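Local structure of similar to N-acetyltransferase (Staphylococcus aureus subsp. aureus, 4MBU) at residues A[131-135]-A[136-140]. The protein probably transfers an acetyl group from acetyl-coenzyme A to an acceptor amine, as a member of the Gcn5-related N-acetyltransferase family. Sequence-based numbering, arbitrary orientation.
Sequences KLHQK and FNFKH
With CG opposite the carbonyl carbon in both His133 and Phe138 (chi1 near -80°), the imidazole at the end of the helix and the phenyl ring just beyond it both turn toward the sheet and meet T-shaped. The edge of His133 faces the flat of Phe138: its CD2 stands over the ring centre, 3.7 Å from Phe138 CE2, and the planes are turned 82° apart. His133 ND1 is hydrogen-bonded to Ser129 O and NE2 to His85 NE2, which helps fix the edge turned to Phe138. The backbone from His133 to Phe138 forms a Schellman motif, the classic way out of a helix. Phe138 N bonds to His133 O (3.0 Å) and Asn137 N to Gln134 O (2.9 Å), while Asn137, at positive phi, turns the chain from helix 127-135 into strand 139-150 of the GNAT fold. On another side of the helix end, Leu132 CD1 packs against Phe136 CE2 at 3.8 Å, and the Lys135 chain, bent at chi3, brings CE to 3.5 Å from Phe136 CE2, with NZ hydrogen-bonded to Ser100 OG. Leu132 O lies in the plane of the Phe136 ring, 3.3 Å from Phe136 CD2. Lys139 NZ of the second subunit hydrogen-bonds to Gln134 O and Asn137 OD1.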
ATOM      1  N   LYS A 131       1.883  -2.741 -10.049  1.00  9.59           N
ATOM      2  CA  LYS A 131       2.803  -3.865 -10.225  1.00 16.63           C
ATOM      3  C   LYS A 131       3.989  -3.499 -11.127  1.00 13.47           C
ATOM      4  O   LYS A 131       5.144  -3.873 -10.856  1.00 12.22           O
ATOM      5  CB  LYS A 131       2.051  -5.070 -10.798  1.00 18.27           C
ATOM      6  CG  LYS A 131       2.959  -6.208 -11.219  1.00 30.70           C
ATOM      7  CD  LYS A 131       2.199  -7.283 -11.997  1.00 40.43           C
ATOM      8  CE  LYS A 131       2.801  -8.657 -11.733  1.00 42.98           C
ATOM      9  NZ  LYS A 131       2.804  -8.960 -10.273  1.00 43.05           N
ATOM     10  N   LEU A 132       3.705  -2.765 -12.201  1.00  9.59           N
ATOM     11  CA  LEU A 132       4.763  -2.347 -13.135  1.00  6.22           C
ATOM     12  C   LEU A 132       5.754  -1.424 -12.444  1.00  6.82           C
ATOM     13  O   LEU A 132       6.966  -1.486 -12.665  1.00 11.78           O
ATOM     14  CB  LEU A 132       4.147  -1.626 -14.335  1.00  7.88           C
ATOM     15  CG  LEU A 132       5.170  -1.023 -15.294  1.00 15.67           C
ATOM     16  CD1 LEU A 132       5.927  -2.123 -16.011  1.00 20.56           C
ATOM     17  CD2 LEU A 132       4.503  -0.085 -16.280  1.00 14.55           C
ATOM     18  N   HIS A 133       5.240  -0.553 -11.595  1.00  7.16           N
ATOM     19  CA  HIS A 133       6.129   0.391 -10.942  1.00 11.94           C
ATOM     20  C   HIS A 133       6.972  -0.271  -9.868  1.00 10.65           C
ATOM     21  O   HIS A 133       8.169   0.021  -9.736  1.00  7.63           O
ATOM     22  CB  HIS A 133       5.345   1.597 -10.430  1.00 12.28           C
ATOM     23  CG  HIS A 133       5.047   2.588 -11.507  1.00  9.63           C
ATOM     24  ND1 HIS A 133       4.044   2.399 -12.436  1.00  7.92           N
ATOM     25  CD2 HIS A 133       5.663   3.744 -11.848  1.00 11.46           C
ATOM     26  CE1 HIS A 133       4.034   3.419 -13.277  1.00 13.89           C
ATOM     27  NE2 HIS A 133       5.008   4.245 -12.944  1.00 14.38           N
ATOM     28  N   GLN A 134       6.353  -1.173  -9.112  1.00 11.03           N
ATOM     29  CA  GLN A 134       7.095  -1.969  -8.146  1.00 11.30           C
ATOM     30  C   GLN A 134       8.217  -2.727  -8.844  1.00 13.09           C
ATOM     31  O   GLN A 134       9.320  -2.830  -8.308  1.00 14.38           O
ATOM     32  CB  GLN A 134       6.163  -2.952  -7.429  1.00  8.35           C
ATOM     33  CG  GLN A 134       5.165  -2.294  -6.476  1.00  9.91           C
ATOM     34  CD  GLN A 134       4.308  -3.323  -5.762  1.00 19.19           C
ATOM     35  OE1 GLN A 134       3.740  -4.211  -6.399  1.00 21.59           O
ATOM     36  NE2 GLN A 134       4.219  -3.216  -4.435  1.00 17.45           N
ATOM     37  N   LYS A 135       7.934  -3.258 -10.036  1.00 12.57           N
ATOM     38  CA  LYS A 135       8.962  -3.971 -10.806  1.00 15.94           C
ATOM     39  C   LYS A 135      10.194  -3.102 -11.057  1.00 18.14           C
ATOM     40  O   LYS A 135      11.317  -3.594 -11.018  1.00 19.15           O
ATOM     41  CB  LYS A 135       8.404  -4.490 -12.141  1.00 19.12           C
ATOM     42  CG  LYS A 135       9.375  -5.403 -12.902  1.00 27.82           C
ATOM     43  CD  LYS A 135       8.810  -5.892 -14.249  1.00 35.52           C
ATOM     44  CE  LYS A 135       9.003  -4.857 -15.356  1.00 39.23           C
ATOM     45  NZ  LYS A 135       8.759  -5.385 -16.742  1.00 40.41           N
ATOM     46  N   PHE A 136       9.984  -1.807 -11.295  1.00 14.89           N
ATOM     47  CA  PHE A 136      11.094  -0.882 -11.535  1.00 11.91           C
ATOM     48  C   PHE A 136      11.577  -0.218 -10.245  1.00 11.87           C
ATOM     49  O   PHE A 136      12.237   0.822 -10.284  1.00 12.67           O
ATOM     50  CB  PHE A 136      10.689   0.182 -12.562  1.00 12.00           C
ATOM     51  CG  PHE A 136      10.718  -0.316 -13.983  1.00 18.76           C
ATOM     52  CD1 PHE A 136      11.837  -0.116 -14.775  1.00 22.99           C
ATOM     53  CD2 PHE A 136       9.641  -1.006 -14.515  1.00 17.60           C
ATOM     54  CE1 PHE A 136      11.873  -0.583 -16.076  1.00 24.17           C
ATOM     55  CE2 PHE A 136       9.675  -1.471 -15.813  1.00 20.54           C
ATOM     56  CZ  PHE A 136      10.791  -1.258 -16.595  1.00 20.19           C
ATOM     57  N   ASN A 137      11.221  -0.814  -9.108  1.00 10.10           N
ATOM     58  CA  ASN A 137      11.711  -0.370  -7.803  1.00 10.77           C
ATOM     59  C   ASN A 137      11.222   1.014  -7.336  1.00 13.25           C
ATOM     60  O   ASN A 137      11.912   1.705  -6.575  1.00 13.74           O
ATOM     61  CB  ASN A 137      13.238  -0.482  -7.757  1.00 15.85           C
ATOM     62  CG  ASN A 137      13.720  -1.901  -8.033  1.00 30.40           C
ATOM     63  OD1 ASN A 137      13.203  -2.869  -7.456  1.00 36.94           O
ATOM     64  ND2 ASN A 137      14.698  -2.035  -8.931  1.00 27.25           N
ATOM     65  N   PHE A 138      10.038   1.415  -7.796  1.00 10.80           N
ATOM     66  CA  PHE A 138       9.336   2.540  -7.181  1.00 14.29           C
ATOM     67  C   PHE A 138       8.855   2.081  -5.807  1.00 11.89           C
ATOM     68  O   PHE A 138       8.465   0.921  -5.656  1.00 11.94           O
ATOM     69  CB  PHE A 138       8.130   2.948  -8.030  1.00  9.18           C
ATOM     70  CG  PHE A 138       8.478   3.789  -9.225  1.00  7.93           C
ATOM     71  CD1 PHE A 138       9.190   3.250 -10.294  1.00  6.96           C
ATOM     72  CD2 PHE A 138       8.060   5.115  -9.302  1.00  8.55           C
ATOM     73  CE1 PHE A 138       9.492   4.028 -11.402  1.00  8.71           C
ATOM     74  CE2 PHE A 138       8.358   5.895 -10.409  1.00  9.42           C
ATOM     75  CZ  PHE A 138       9.078   5.356 -11.458  1.00  8.43           C
ATOM     76  N   LYS A 139       8.905   2.968  -4.812  1.00 10.73           N
ATOM     77  CA  LYS A 139       8.359   2.684  -3.477  1.00 12.33           C
ATOM     78  C   LYS A 139       7.030   3.405  -3.270  1.00 10.01           C
ATOM     79  O   LYS A 139       6.896   4.593  -3.593  1.00  7.54           O
ATOM     80  CB  LYS A 139       9.318   3.183  -2.384  1.00 17.57           C
ATOM     81  CG  LYS A 139      10.770   2.792  -2.581  1.00 24.82           C
ATOM     82  CD  LYS A 139      10.915   1.298  -2.549  1.00 30.41           C
ATOM     83  CE  LYS A 139      12.374   0.888  -2.467  1.00 36.34           C
ATOM     84  NZ  LYS A 139      12.468  -0.599  -2.555  1.00 40.41           N
ATOM     85  N   HIS A 140       6.049   2.713  -2.705  1.00  9.17           N
ATOM     86  CA  HIS A 140       4.793   3.374  -2.357  1.00  9.64           C
ATOM     87  C   HIS A 140       5.075   4.388  -1.250  1.00 11.83           C
ATOM     88  O   HIS A 140       5.498   4.022  -0.142  1.00  6.84           O
ATOM     89  CB  HIS A 140       3.754   2.361  -1.899  1.00  3.92           C
ATOM     90  CG  HIS A 140       2.383   2.932  -1.723  1.00  7.70           C
ATOM     91  ND1 HIS A 140       1.370   2.261  -1.081  1.00  3.94           N
ATOM     92  CD2 HIS A 140       1.863   4.124  -2.110  1.00  3.91           C
ATOM     93  CE1 HIS A 140       0.283   3.007  -1.065  1.00  6.66           C
ATOM     94  NE2 HIS A 140       0.546   4.139  -1.681  1.00 11.11           N
TER